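Local coordinates for protein phosphoribosylformylglycinamidine cyclo-ligase (Thermus thermophilus HB8, PDB 5AVM) that probably catalyses the ATP-dependent closure of the imidazole ring that turns formylglycinamidine ribonucleotide into aminoimidazole ribonucleotide in de novo purine biosynthesis, at residues Asp90-Gly95 with Leu230-Gly235; Ala176-Pro181 with Glu311-Val316; Ser191-Val196 with Pro277-Leu282. All coordinates share one frame; numbering follows the deposited sequence.

Contact 1 (Asp90-Gly95 with Leu230-Gly235); sequences DLLAQG and LLWEAG
The indole of Trp232 reaches across to the end of helix 79-92 and meets it with CH2 and CZ2, at the end of its six-membered ring. CH2 lies 3.5 Å from Leu92 CD2, while the adjoining CZ2 sits 3.8 Å from Gly95 O. The ring and the leucine branch meet at a slant, and the carbonyl of Gly95 likewise comes in at a slant. With CG turned beside the backbone N and anti to the carbonyl carbon (chi1 -71°), the indole extends from helix 225-233 toward the other segment. That length matters, because the closest CA atoms, those of Gly95 and Trp232, are still 9.6 Å apart; a broad, flat tryptophan spans the gap. Leu92 suits its side of the contact because its CD2 touches the ring, and the buried side chain also packs on Tyr224, Leu225 and Phe228. Gly95 offers only backbone, and its positive phi (106°) is a conformation that glycine, lacking a CB, takes without strain. Gly235 likewise turns the chain out of the tryptophan's helix, its N bonded to Trp232 O at 2.9 Å. Both helices thus end in glycine-based Schellman motifs, and the tryptophan reaching from one to the other joins the N-terminal and C-terminal family regions of the AIR synthase fold.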
loop_
_atom_site.group_PDB
_atom_site.type_symbol
_atom_site.label_atom_id
_atom_site.label_comp_id
_atom_site.label_asym_id
_atom_site.label_seq_id
_atom_site.Cartn_x
_atom_site.Cartn_y
_atom_site.Cartn_z
ATOM N N ASP B 90 -4.090 8.596 11.194
ATOM C CA ASP B 90 -4.873 8.996 10.023
ATOM C C ASP B 90 -6.286 8.431 10.112
ATOM O O ASP B 90 -7.232 8.983 9.538
ATOM C CB ASP B 90 -4.194 8.517 8.736
ATOM C CG ASP B 90 -3.279 9.570 8.132
ATOM O OD1 ASP B 90 -2.982 10.573 8.820
ATOM O OD2 ASP B 90 -2.855 9.398 6.967
ATOM N N LEU B 91 -6.417 7.327 10.847
ATOM C CA LEU B 91 -7.700 6.668 11.042
ATOM C C LEU B 91 -8.441 7.327 12.207
ATOM O O LEU B 91 -9.648 7.543 12.131
ATOM C CB LEU B 91 -7.489 5.170 11.308
ATOM C CG LEU B 91 -8.218 4.195 10.373
ATOM C CD1 LEU B 91 -7.735 4.367 8.943
ATOM C CD2 LEU B 91 -7.969 2.776 10.830
ATOM N N LEU B 92 -7.717 7.660 13.278
ATOM C CA LEU B 92 -8.326 8.313 14.434
ATOM C C LEU B 92 -8.931 9.650 14.042
ATOM O O LEU B 92 -9.852 10.132 14.696
ATOM C CB LEU B 92 -7.297 8.527 15.541
ATOM C CG LEU B 92 -6.848 7.276 16.303
ATOM C CD1 LEU B 92 -5.708 7.642 17.250
ATOM C CD2 LEU B 92 -8.020 6.676 17.067
ATOM N N ALA B 93 -8.409 10.250 12.976
ATOM C CA ALA B 93 -8.916 11.528 12.482
ATOM C C ALA B 93 -10.303 11.332 11.882
ATOM O O ALA B 93 -11.109 12.259 11.842
ATOM C CB ALA B 93 -7.977 12.089 11.433
ATOM N N GLN B 94 -10.575 10.120 11.412
ATOM C CA GLN B 94 -11.872 9.788 10.824
ATOM C C GLN B 94 -12.886 9.414 11.914
ATOM O O GLN B 94 -14.096 9.497 11.710
ATOM C CB GLN B 94 -11.715 8.612 9.849
ATOM C CG GLN B 94 -10.766 8.882 8.690
ATOM C CD GLN B 94 -10.704 7.726 7.706
ATOM O OE1 GLN B 94 -11.735 7.224 7.256
ATOM N NE2 GLN B 94 -9.490 7.304 7.357
ATOM N N GLY B 95 -12.368 8.992 13.064
ATOM C CA GLY B 95 -13.198 8.595 14.186
ATOM C C GLY B 95 -13.209 7.087 14.359
ATOM O O GLY B 95 -14.017 6.545 15.113
ATOM N N LEU B 230 -9.849 7.257 25.667
ATOM C CA LEU B 230 -10.190 7.888 26.935
ATOM C C LEU B 230 -11.344 8.858 26.743
ATOM O O LEU B 230 -12.197 9.001 27.620
ATOM C CB LEU B 230 -8.989 8.648 27.496
ATOM C CG LEU B 230 -7.746 7.828 27.832
ATOM C CD1 LEU B 230 -6.652 8.766 28.323
ATOM C CD2 LEU B 230 -8.090 6.781 28.886
ATOM N N LEU B 231 -11.359 9.531 25.599
ATOM C CA LEU B 231 -12.416 10.483 25.299
ATOM C C LEU B 231 -13.684 9.766 24.848
ATOM O O LEU B 231 -14.793 10.206 25.141
ATOM C CB LEU B 231 -11.956 11.448 24.214
ATOM C CG LEU B 231 -10.777 12.337 24.599
ATOM C CD1 LEU B 231 -10.292 13.074 23.364
ATOM C CD2 LEU B 231 -11.190 13.308 25.690
ATOM N N TRP B 232 -13.518 8.664 24.127
ATOM C CA TRP B 232 -14.675 7.910 23.669
ATOM C C TRP B 232 -15.392 7.292 24.868
ATOM O O TRP B 232 -16.610 7.413 25.007
ATOM C CB TRP B 232 -14.256 6.810 22.684
ATOM C CG TRP B 232 -13.805 7.330 21.343
ATOM C CD1 TRP B 232 -14.248 8.459 20.708
ATOM C CD2 TRP B 232 -12.870 6.710 20.448
ATOM N NE1 TRP B 232 -13.650 8.577 19.476
ATOM C CE2 TRP B 232 -12.801 7.517 19.291
ATOM C CE3 TRP B 232 -12.086 5.551 20.511
ATOM C CZ2 TRP B 232 -11.978 7.201 18.204
ATOM C CZ3 TRP B 232 -11.265 5.237 19.427
ATOM C CH2 TRP B 232 -11.221 6.063 18.290
ATOM N N GLU B 233 -14.630 6.642 25.740
ATOM C CA GLU B 233 -15.208 6.007 26.912
ATOM C C GLU B 233 -15.873 7.024 27.818
ATOM O O GLU B 233 -16.732 6.671 28.623
ATOM C CB GLU B 233 -14.134 5.245 27.683
ATOM C CG GLU B 233 -13.517 4.116 26.877
ATOM C CD GLU B 233 -12.794 3.096 27.740
ATOM O OE1 GLU B 233 -13.437 2.540 28.660
ATOM O OE2 GLU B 233 -11.590 2.845 27.493
ATOM N N ALA B 234 -15.484 8.287 27.672
ATOM C CA ALA B 234 -16.041 9.364 28.486
ATOM C C ALA B 234 -17.156 10.129 27.768
ATOM O O ALA B 234 -17.726 11.070 28.323
ATOM C CB ALA B 234 -14.931 10.325 28.911
ATOM N N GLY B 235 -17.459 9.727 26.538
ATOM C CA GLY B 235 -18.515 10.377 25.776
ATOM C C GLY B 235 -18.275 11.828 25.392
ATOM O O GLY B 235 -19.226 12.596 25.235
#

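Contact 2 (Ala176-Pro181 with Glu311-Val316); sequences ALLALP and EALKLV
Leu178 of the interior strand 176-181 packs against Ala312 and Leu313 in a split beta-alpha-beta unit: helix 306-313 links the parallel strands 298-304 and 319-326, between which 176-181 is inserted antiparallel in the C-terminal sheet. From the strand, the CB of Leu178 starts out toward the helix, and CG, set anti to the backbone N (chi1 -163°), carries the branch onward to lie 3.9 Å from Leu313 CD2. Of the two tips, Leu178 CD1 lies 3.7 Å from Ala312 CB and 3.9 Å from Leu313 CD2. Leu178 CD2 lies 4.0 Å from Leu313 CD2, so this one methyl rests against the whole fork of Leu178. The two leucines slide past each other in opposite directions. Alanine is suited to the helix position because its short side chain lets the strand's leucine come close, and its methyl also packs on Leu231 of helix 225-233. Beyond the helix, the chain carries beta-branched Val316 back over the strand, where it and Leu180 share Glu227 as a neighbour. Here the two side chains cross at about a right angle, with Leu180 CD2 3.9 Å from Val316 CG2.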
loop_
_atom_site.group_PDB
_atom_site.type_symbol
_atom_site.label_atom_id
_atom_site.label_comp_id
_atom_site.label_asym_id
_atom_site.label_seq_id
_atom_site.Cartn_x
_atom_site.Cartn_y
_atom_site.Cartn_z
ATOM N N ALA B 176 -13.291 24.760 19.884
ATOM C CA ALA B 176 -11.964 24.939 20.442
ATOM C C ALA B 176 -10.992 24.035 19.672
ATOM O O ALA B 176 -11.367 22.959 19.197
ATOM C CB ALA B 176 -11.970 24.566 21.920
ATOM N N LEU B 177 -9.748 24.482 19.536
ATOM C CA LEU B 177 -8.739 23.690 18.855
ATOM C C LEU B 177 -7.868 23.080 19.945
ATOM O O LEU B 177 -7.130 23.783 20.631
ATOM C CB LEU B 177 -7.890 24.566 17.928
ATOM C CG LEU B 177 -8.613 25.418 16.882
ATOM C CD1 LEU B 177 -7.592 26.062 15.981
ATOM C CD2 LEU B 177 -9.557 24.568 16.062
ATOM N N LEU B 178 -7.976 21.769 20.116
ATOM C CA LEU B 178 -7.206 21.058 21.128
ATOM C C LEU B 178 -6.127 20.240 20.427
ATOM O O LEU B 178 -6.421 19.347 19.637
ATOM C CB LEU B 178 -8.139 20.148 21.928
ATOM C CG LEU B 178 -7.719 19.569 23.282
ATOM C CD1 LEU B 178 -8.961 18.998 23.938
ATOM C CD2 LEU B 178 -6.646 18.495 23.136
ATOM N N ALA B 179 -4.873 20.559 20.712
ATOM C CA ALA B 179 -3.770 19.856 20.096
ATOM C C ALA B 179 -3.181 18.836 21.041
ATOM O O ALA B 179 -3.069 19.079 22.237
ATOM C CB ALA B 179 -2.697 20.841 19.667
ATOM N N LEU B 180 -2.828 17.679 20.493
ATOM C CA LEU B 180 -2.201 16.616 21.261
ATOM C C LEU B 180 -0.742 16.734 20.830
ATOM O O LEU B 180 -0.444 16.813 19.632
ATOM C CB LEU B 180 -2.783 15.256 20.881
ATOM C CG LEU B 180 -4.289 15.125 21.108
ATOM C CD1 LEU B 180 -4.705 13.692 20.848
ATOM C CD2 LEU B 180 -4.638 15.545 22.537
ATOM N N PRO B 181 0.186 16.755 21.802
ATOM C CA PRO B 181 1.630 16.884 21.578
ATOM C C PRO B 181 2.338 15.842 20.724
ATOM O O PRO B 181 2.211 14.642 20.950
ATOM C CB PRO B 181 2.185 16.944 22.999
ATOM C CG PRO B 181 1.254 16.042 23.749
ATOM C CD PRO B 181 -0.096 16.481 23.226
ATOM N N GLU B 311 -13.467 19.034 29.437
ATOM C CA GLU B 311 -13.648 17.672 29.937
ATOM C C GLU B 311 -12.523 16.762 29.439
ATOM O O GLU B 311 -12.142 15.794 30.103
ATOM C CB GLU B 311 -15.016 17.134 29.486
ATOM C CG GLU B 311 -15.241 15.640 29.728
ATOM C CD GLU B 311 -16.599 15.146 29.216
ATOM O OE1 GLU B 311 -17.022 15.567 28.115
ATOM O OE2 GLU B 311 -17.238 14.327 29.913
ATOM N N ALA B 312 -11.993 17.096 28.268
ATOM C CA ALA B 312 -10.918 16.326 27.654
ATOM C C ALA B 312 -9.561 16.580 28.313
ATOM O O ALA B 312 -8.835 15.642 28.627
ATOM C CB ALA B 312 -10.846 16.645 26.164
ATOM N N LEU B 313 -9.215 17.844 28.524
ATOM C CA LEU B 313 -7.938 18.166 29.143
ATOM C C LEU B 313 -7.785 17.563 30.541
ATOM O O LEU B 313 -6.693 17.571 31.118
ATOM C CB LEU B 313 -7.754 19.682 29.190
ATOM C CG LEU B 313 -7.693 20.291 27.792
ATOM C CD1 LEU B 313 -7.489 21.785 27.900
ATOM C CD2 LEU B 313 -6.562 19.649 26.999
ATOM N N LYS B 314 -8.880 17.030 31.077
ATOM C CA LYS B 314 -8.868 16.412 32.397
ATOM C C LYS B 314 -8.607 14.917 32.239
ATOM O O LYS B 314 -8.280 14.218 33.204
ATOM C CB LYS B 314 -10.220 16.615 33.084
ATOM C CG LYS B 314 -10.720 18.046 33.069
ATOM C CD LYS B 314 -12.164 18.120 33.571
ATOM C CE LYS B 314 -12.753 19.523 33.411
ATOM N NZ LYS B 314 -14.208 19.576 33.749
ATOM N N LEU B 315 -8.757 14.438 31.004
ATOM C CA LEU B 315 -8.566 13.028 30.673
ATOM C C LEU B 315 -7.307 12.827 29.839
ATOM O O LEU B 315 -6.668 11.770 29.887
ATOM C CB LEU B 315 -9.766 12.515 29.869
ATOM C CG LEU B 315 -11.172 12.808 30.397
ATOM C CD1 LEU B 315 -12.213 12.453 29.341
ATOM C CD2 LEU B 315 -11.402 12.027 31.679
ATOM N N VAL B 316 -6.949 13.845 29.070
ATOM C CA VAL B 316 -5.789 13.732 28.209
ATOM C C VAL B 316 -4.825 14.921 28.250
ATOM O O VAL B 316 -5.191 16.038 28.627
ATOM C CB VAL B 316 -6.244 13.489 26.749
ATOM C CG1 VAL B 316 -7.211 14.570 26.320
ATOM C CG2 VAL B 316 -5.055 13.489 25.826
#

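Contact 3 (Ser191-Val196 with Pro277-Leu282); sequences SLIRKV and PYLQRL
Val196 and Leu282 meet where two helices of the C-terminal region pack obliquely, 191-196 against 277-282, their axes 10.0 Å apart at closest approach and inclined at 57°. CG1 of Val196 does most of the touching: it lies 3.6 Å from Leu282 CD2 and equally close to the carbonyl O of Leu279. Its position anti to the backbone N (chi1 167°) points this methyl at Leu282 CD2 and at the backbone of Leu279. Leu282 answers with CD2, whose side chain runs aslant across the valine and also approaches the backbone, a van der Waals contact of a methyl with a carbonyl oxygen, 3.3 Å from Leu282 CD2 to Val196 O. One turn back along each helix the packing is repeated more lightly, with Ile193 CG1 3.9 Å from Leu279 CD1 and the two side chains slanting across each other.

The spacing of three residues on both helices puts each pair on one face. Val196 faces both leucines at close backbone spacing, its CA 6.6 Å from the CA atoms of Leu279 and Leu282 alike, and a compact, branched residue suits such a place. Outside this first shell, Ile193 rests on Leu217 of helix 213-218 and on Phe294, and Val196 on Ile285, so apolar neighbours continue the packing on the side of helix 191-196. Arg194 lies against helix 66-72 and salt-bridges Glu72, while Arg281 salt-bridges Glu208, tying the two helices to different parts of the chain. Regular helical bonds hold the contacting residues in place, including Val196 N to Leu192 O at 2.9 Å and, on the partner helix, Leu282 N to Tyr278 O, also 2.9 Å.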
loop_
_atom_site.group_PDB
_atom_site.type_symbol
_atom_site.label_atom_id
_atom_site.label_comp_id
_atom_site.label_asym_id
_atom_site.label_seq_id
_atom_site.Cartn_x
_atom_site.Cartn_y
_atom_site.Cartn_z
ATOM N N SER B 191 13.214 15.311 4.700
ATOM C CA SER B 191 14.072 15.592 3.557
ATOM C C SER B 191 14.791 16.903 3.881
ATOM O O SER B 191 15.987 17.072 3.605
ATOM C CB SER B 191 13.247 15.759 2.286
ATOM O OG SER B 191 14.098 16.108 1.209
ATOM N N LEU B 192 14.042 17.832 4.470
ATOM C CA LEU B 192 14.592 19.116 4.870
ATOM C C LEU B 192 15.592 18.799 5.972
ATOM O O LEU B 192 16.720 19.292 5.960
ATOM C CB LEU B 192 13.472 20.035 5.388
ATOM C CG LEU B 192 13.812 21.467 5.828
ATOM C CD1 LEU B 192 14.883 22.067 4.923
ATOM C CD2 LEU B 192 12.557 22.319 5.792
ATOM N N ILE B 193 15.172 17.941 6.901
ATOM C CA ILE B 193 16.002 17.517 8.029
ATOM C C ILE B 193 17.343 16.906 7.614
ATOM O O ILE B 193 18.388 17.312 8.115
ATOM C CB ILE B 193 15.244 16.494 8.916
ATOM C CG1 ILE B 193 14.158 17.209 9.719
ATOM C CG2 ILE B 193 16.203 15.771 9.832
ATOM C CD1 ILE B 193 13.187 16.273 10.409
ATOM N N ARG B 194 17.320 15.931 6.711
ATOM C CA ARG B 194 18.557 15.284 6.280
ATOM C C ARG B 194 19.529 16.272 5.649
ATOM O O ARG B 194 20.746 16.084 5.715
ATOM C CB ARG B 194 18.255 14.131 5.318
ATOM C CG ARG B 194 17.583 12.923 5.984
ATOM C CD ARG B 194 17.484 11.735 5.034
ATOM N NE ARG B 194 18.797 11.191 4.682
ATOM C CZ ARG B 194 19.216 10.993 3.433
ATOM N NH1 ARG B 194 18.428 11.297 2.409
ATOM N NH2 ARG B 194 20.422 10.490 3.207
ATOM N N LYS B 195 18.989 17.327 5.047
ATOM C CA LYS B 195 19.818 18.360 4.438
ATOM C C LYS B 195 20.416 19.248 5.525
ATOM O O LYS B 195 21.610 19.549 5.511
ATOM C CB LYS B 195 18.993 19.235 3.496
ATOM C CG LYS B 195 19.622 20.605 3.237
ATOM C CD LYS B 195 18.754 21.482 2.345
ATOM C CE LYS B 195 19.248 22.925 2.338
ATOM N NZ LYS B 195 19.097 23.585 3.673
ATOM N N VAL B 196 19.571 19.671 6.461
ATOM C CA VAL B 196 20.002 20.531 7.555
ATOM C C VAL B 196 21.052 19.881 8.470
ATOM O O VAL B 196 22.022 20.534 8.862
ATOM C CB VAL B 196 18.782 20.992 8.398
ATOM C CG1 VAL B 196 19.240 21.616 9.698
ATOM C CG2 VAL B 196 17.968 21.997 7.611
ATOM N N PRO B 277 13.205 24.366 16.588
ATOM C CA PRO B 277 13.923 25.636 16.451
ATOM C C PRO B 277 15.417 25.421 16.253
ATOM O O PRO B 277 16.109 26.275 15.703
ATOM C CB PRO B 277 13.590 26.359 17.751
ATOM C CG PRO B 277 13.388 25.236 18.726
ATOM C CD PRO B 277 12.585 24.257 17.923
ATOM N N TYR B 278 15.901 24.268 16.706
ATOM C CA TYR B 278 17.304 23.907 16.565
ATOM C C TYR B 278 17.586 23.678 15.083
ATOM O O TYR B 278 18.519 24.246 14.519
ATOM C CB TYR B 278 17.605 22.631 17.349
ATOM C CG TYR B 278 19.033 22.183 17.197
ATOM C CD1 TYR B 278 20.081 22.972 17.667
ATOM C CD2 TYR B 278 19.343 21.001 16.527
ATOM C CE1 TYR B 278 21.405 22.599 17.466
ATOM C CE2 TYR B 278 20.663 20.619 16.320
ATOM C CZ TYR B 278 21.686 21.423 16.788
ATOM O OH TYR B 278 22.992 21.065 16.562
ATOM N N LEU B 279 16.774 22.838 14.451
ATOM C CA LEU B 279 16.927 22.558 13.031
ATOM C C LEU B 279 16.806 23.889 12.300
ATOM O O LEU B 279 17.640 24.244 11.472
ATOM C CB LEU B 279 15.821 21.607 12.566
ATOM C CG LEU B 279 15.797 20.232 13.233
ATOM C CD1 LEU B 279 14.533 19.486 12.846
ATOM C CD2 LEU B 279 17.041 19.463 12.831
ATOM N N GLN B 280 15.750 24.619 12.626
ATOM C CA GLN B 280 15.476 25.921 12.041
ATOM C C GLN B 280 16.727 26.800 12.048
ATOM O O GLN B 280 17.143 27.315 11.010
ATOM C CB GLN B 280 14.351 26.585 12.836
ATOM C CG GLN B 280 14.064 28.031 12.516
ATOM C CD GLN B 280 12.896 28.554 13.330
ATOM O OE1 GLN B 280 12.755 28.230 14.510
ATOM N NE2 GLN B 280 12.057 29.373 12.708
ATOM N N ARG B 281 17.330 26.959 13.223
ATOM C CA ARG B 281 18.533 27.773 13.375
ATOM C C ARG B 281 19.708 27.228 12.565
ATOM O O ARG B 281 20.384 27.981 11.860
ATOM C CB ARG B 281 18.935 27.846 14.850
ATOM C CG ARG B 281 18.735 29.199 15.521
ATOM C CD ARG B 281 19.277 29.155 16.945
ATOM N NE ARG B 281 20.656 28.677 16.958
ATOM C CZ ARG B 281 21.135 27.784 17.820
ATOM N NH1 ARG B 281 20.340 27.269 18.754
ATOM N NH2 ARG B 281 22.407 27.395 17.734
ATOM N N LEU B 282 19.947 25.921 12.676
ATOM C CA LEU B 282 21.047 25.258 11.972
ATOM C C LEU B 282 20.892 25.385 10.465
ATOM O O LEU B 282 21.856 25.679 9.752
ATOM C CB LEU B 282 21.104 23.779 12.357
ATOM C CG LEU B 282 22.229 22.930 11.759
ATOM C CD1 LEU B 282 23.568 23.368 12.323
ATOM C CD2 LEU B 282 21.983 21.467 12.077
#

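From the N terminus, the end of helix 79-92 supplies the first half of contact 1; strand 176-181 then opens contact 2 and helix 190-196 opens contact 3. The halves are completed in another order: residues 230-235 close contact 1, residues 277-282 contact 3, and residues 311-316 contact 2. Contact 3 is therefore nested inside the loop of contact 2, while contact 1 crosses both. Contact 2 ties strand 176-181 to the end of helix 306-313 and the turn after it, and touches contact 1 where Ala234 packs on Leu315. Contacts 1 and 3 lie on opposite sides of the chain's centre, the nearest atoms of the two contacts about 17 Å apart.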